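Local atomic coordinates of extracellular solute-binding protein, family 1 (Bifidobacterium longum subsp. infantis, PDB entry 6FTH), a protein that probably binds human milk oligosaccharides outside the cell and delivers them to an ABC transporter for uptake. Residues V34-R37 and P38-K42. Numbering follows the deposited sequence.
Sequences VVKR and PATDK
A type II beta turn from R37 to T40, with P38 and A39 at its corners, reverses the chain just beyond strand 29-36 and illustrates how side chains can close a turn. T40 OG1 donates to R37 O over 2.7 Å, lying in the carbonyl plane with a C=O...donor angle of 154°. T40's chi1 of 53° sets OG1 between its own backbone N and carbonyl carbon, while T40 CG2 packs 4.0 Å from R37 CB. K36 folds back on the same inner side: bends at chi2, chi3 and chi4 curl the chain until NZ meets D41 O at 2.7 Å, with a weak bond to T40 OG1 at 3.3 Å. NZ also forms a salt bridge with E64, so the ammonium joins the returning chain to strand 59-66. R37 instead runs out extended from CG to NE, and NH1 reaches P38 O at 2.9 Å, well tilted from the carbonyl plane, while the CB of A39 sits at the guanidinium edge; NE forms a salt bridge with D407. A leucine in place of this arginine would probably leave D407 without its cationic mate and the P38 carbonyl without this donor. Within the fold, strand 29-36 lies between strands 59-66 and 86-88, P38 touches E67 of helix 67-80, A39 shares a backbone hydrogen bond with F402, and the chain continues toward helix 47-56.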
ATOM      1  N   VAL A  34      -0.757   3.700 -21.126  1.00 16.72           N
ATOM      2  CA  VAL A  34      -1.229   2.930 -19.978  1.00 16.26           C
ATOM      3  C   VAL A  34      -0.071   2.105 -19.450  1.00 16.44           C
ATOM      4  O   VAL A  34       0.468   1.255 -20.165  1.00 16.68           O
ATOM      5  CB  VAL A  34      -2.407   2.006 -20.322  1.00 18.44           C
ATOM      6  CG1 VAL A  34      -2.959   1.357 -19.042  1.00 17.40           C
ATOM      7  CG2 VAL A  34      -3.485   2.734 -21.105  1.00 20.96           C
ATOM      8  N   VAL A  35       0.303   2.354 -18.207  1.00 15.28           N
ATOM      9  CA  VAL A  35       1.278   1.544 -17.492  1.00 14.79           C
ATOM     10  C   VAL A  35       0.503   0.364 -16.918  1.00 17.38           C
ATOM     11  O   VAL A  35      -0.483   0.554 -16.192  1.00 15.77           O
ATOM     12  CB  VAL A  35       1.973   2.356 -16.389  1.00 14.88           C
ATOM     13  CG1 VAL A  35       3.020   1.530 -15.679  1.00 17.24           C
ATOM     14  CG2 VAL A  35       2.581   3.647 -16.961  1.00 16.28           C
ATOM     15  N   LYS A  36       0.911  -0.847 -17.287  1.00 15.26           N
ATOM     16  CA  LYS A  36       0.117  -2.052 -17.091  1.00 14.74           C
ATOM     17  C   LYS A  36       0.541  -2.867 -15.870  1.00 17.53           C
ATOM     18  O   LYS A  36       1.733  -3.057 -15.592  1.00 16.75           O
ATOM     19  CB  LYS A  36       0.217  -2.947 -18.329  1.00 17.25           C
ATOM     20  CG  LYS A  36      -0.371  -2.360 -19.608  1.00 15.82           C
ATOM     21  CD  LYS A  36      -1.916  -2.244 -19.640  1.00 18.40           C
ATOM     22  CE  LYS A  36      -2.624  -3.590 -19.609  1.00 17.89           C
ATOM     23  NZ  LYS A  36      -2.072  -4.500 -20.687  1.00 18.47           N
ATOM     24  N   ARG A  37      -0.455  -3.391 -15.168  1.00 15.92           N
ATOM     25  CA  ARG A  37      -0.211  -4.399 -14.155  1.00 15.98           C
ATOM     26  C   ARG A  37       0.338  -5.664 -14.816  1.00 16.84           C
ATOM     27  O   ARG A  37      -0.037  -5.999 -15.944  1.00 15.73           O
ATOM     28  CB  ARG A  37      -1.536  -4.766 -13.508  1.00 17.16           C
ATOM     29  CG  ARG A  37      -1.463  -5.655 -12.298  1.00 16.45           C
ATOM     30  CD  ARG A  37      -2.851  -6.138 -11.991  1.00 16.41           C
ATOM     31  NE  ARG A  37      -2.943  -6.913 -10.768  1.00 19.65           N
ATOM     32  CZ  ARG A  37      -2.671  -8.212 -10.669  1.00 22.79           C
ATOM     33  NH1 ARG A  37      -2.235  -8.907 -11.719  1.00 23.99           N
ATOM     34  NH2 ARG A  37      -2.824  -8.829  -9.506  1.00 28.16           N
ATOM     35  N   PRO A  38       1.198  -6.405 -14.130  1.00 16.60           N
ATOM     36  CA  PRO A  38       1.537  -7.737 -14.628  1.00 18.44           C
ATOM     37  C   PRO A  38       0.289  -8.597 -14.776  1.00 19.35           C
ATOM     38  O   PRO A  38      -0.737  -8.372 -14.123  1.00 19.15           O
ATOM     39  CB  PRO A  38       2.475  -8.296 -13.550  1.00 22.81           C
ATOM     40  CG  PRO A  38       3.084  -7.098 -12.919  1.00 21.28           C
ATOM     41  CD  PRO A  38       1.992  -6.033 -12.945  1.00 18.69           C
ATOM     42  N   ALA A  39       0.377  -9.577 -15.672  1.00 19.18           N
ATOM     43  CA  ALA A  39      -0.625 -10.633 -15.846  1.00 17.49           C
ATOM     44  C   ALA A  39      -1.865 -10.172 -16.590  1.00 18.99           C
ATOM     45  O   ALA A  39      -2.855 -10.925 -16.631  1.00 17.96           O
ATOM     46  CB  ALA A  39      -1.063 -11.277 -14.524  1.00 20.20           C
ATOM     47  N   THR A  40      -1.846  -8.989 -17.190  1.00 17.40           N
ATOM     48  CA  THR A  40      -2.956  -8.464 -17.969  1.00 18.02           C
ATOM     49  C   THR A  40      -2.759  -8.740 -19.457  1.00 19.58           C
ATOM     50  O   THR A  40      -1.624  -8.747 -19.964  1.00 19.25           O
ATOM     51  CB  THR A  40      -3.114  -6.960 -17.708  1.00 17.39           C
ATOM     52  OG1 THR A  40      -1.865  -6.283 -17.936  1.00 18.59           O
ATOM     53  CG2 THR A  40      -3.574  -6.701 -16.294  1.00 19.04           C
ATOM     54  N   ASP A  41      -3.869  -9.002 -20.144  1.00 17.28           N
ATOM     55  CA  ASP A  41      -3.901  -9.064 -21.599  1.00 18.76           C
ATOM     56  C   ASP A  41      -3.626  -7.676 -22.166  1.00 19.00           C
ATOM     57  O   ASP A  41      -3.589  -6.662 -21.449  1.00 17.59           O
ATOM     58  CB  ASP A  41      -5.278  -9.553 -22.073  1.00 17.51           C
ATOM     59  CG  ASP A  41      -5.261 -10.171 -23.473  1.00 22.63           C
ATOM     60  OD1 ASP A  41      -4.252 -10.046 -24.202  1.00 23.42           O
ATOM     61  OD2 ASP A  41      -6.285 -10.795 -23.836  1.00 24.48           O
ATOM     62  N   LYS A  42      -3.371  -7.637 -23.465  1.00 20.74           N
ATOM     63  CA  LYS A  42      -3.267  -6.367 -24.157  1.00 19.04           C
ATOM     64  C   LYS A  42      -4.627  -5.669 -24.124  1.00 17.59           C
ATOM     65  O   LYS A  42      -5.669  -6.312 -24.245  1.00 18.54           O
ATOM     66  CB  LYS A  42      -2.836  -6.655 -25.597  1.00 24.95           C
ATOM     67  CG  LYS A  42      -2.138  -5.517 -26.304  1.00 34.65           C
ATOM     68  CD  LYS A  42      -3.127  -4.395 -26.517  1.00 34.56           C
ATOM     69  CE  LYS A  42      -2.706  -3.386 -27.503  1.00 34.26           C
ATOM     70  NZ  LYS A  42      -3.458  -2.156 -27.272  1.00 37.70           N
TER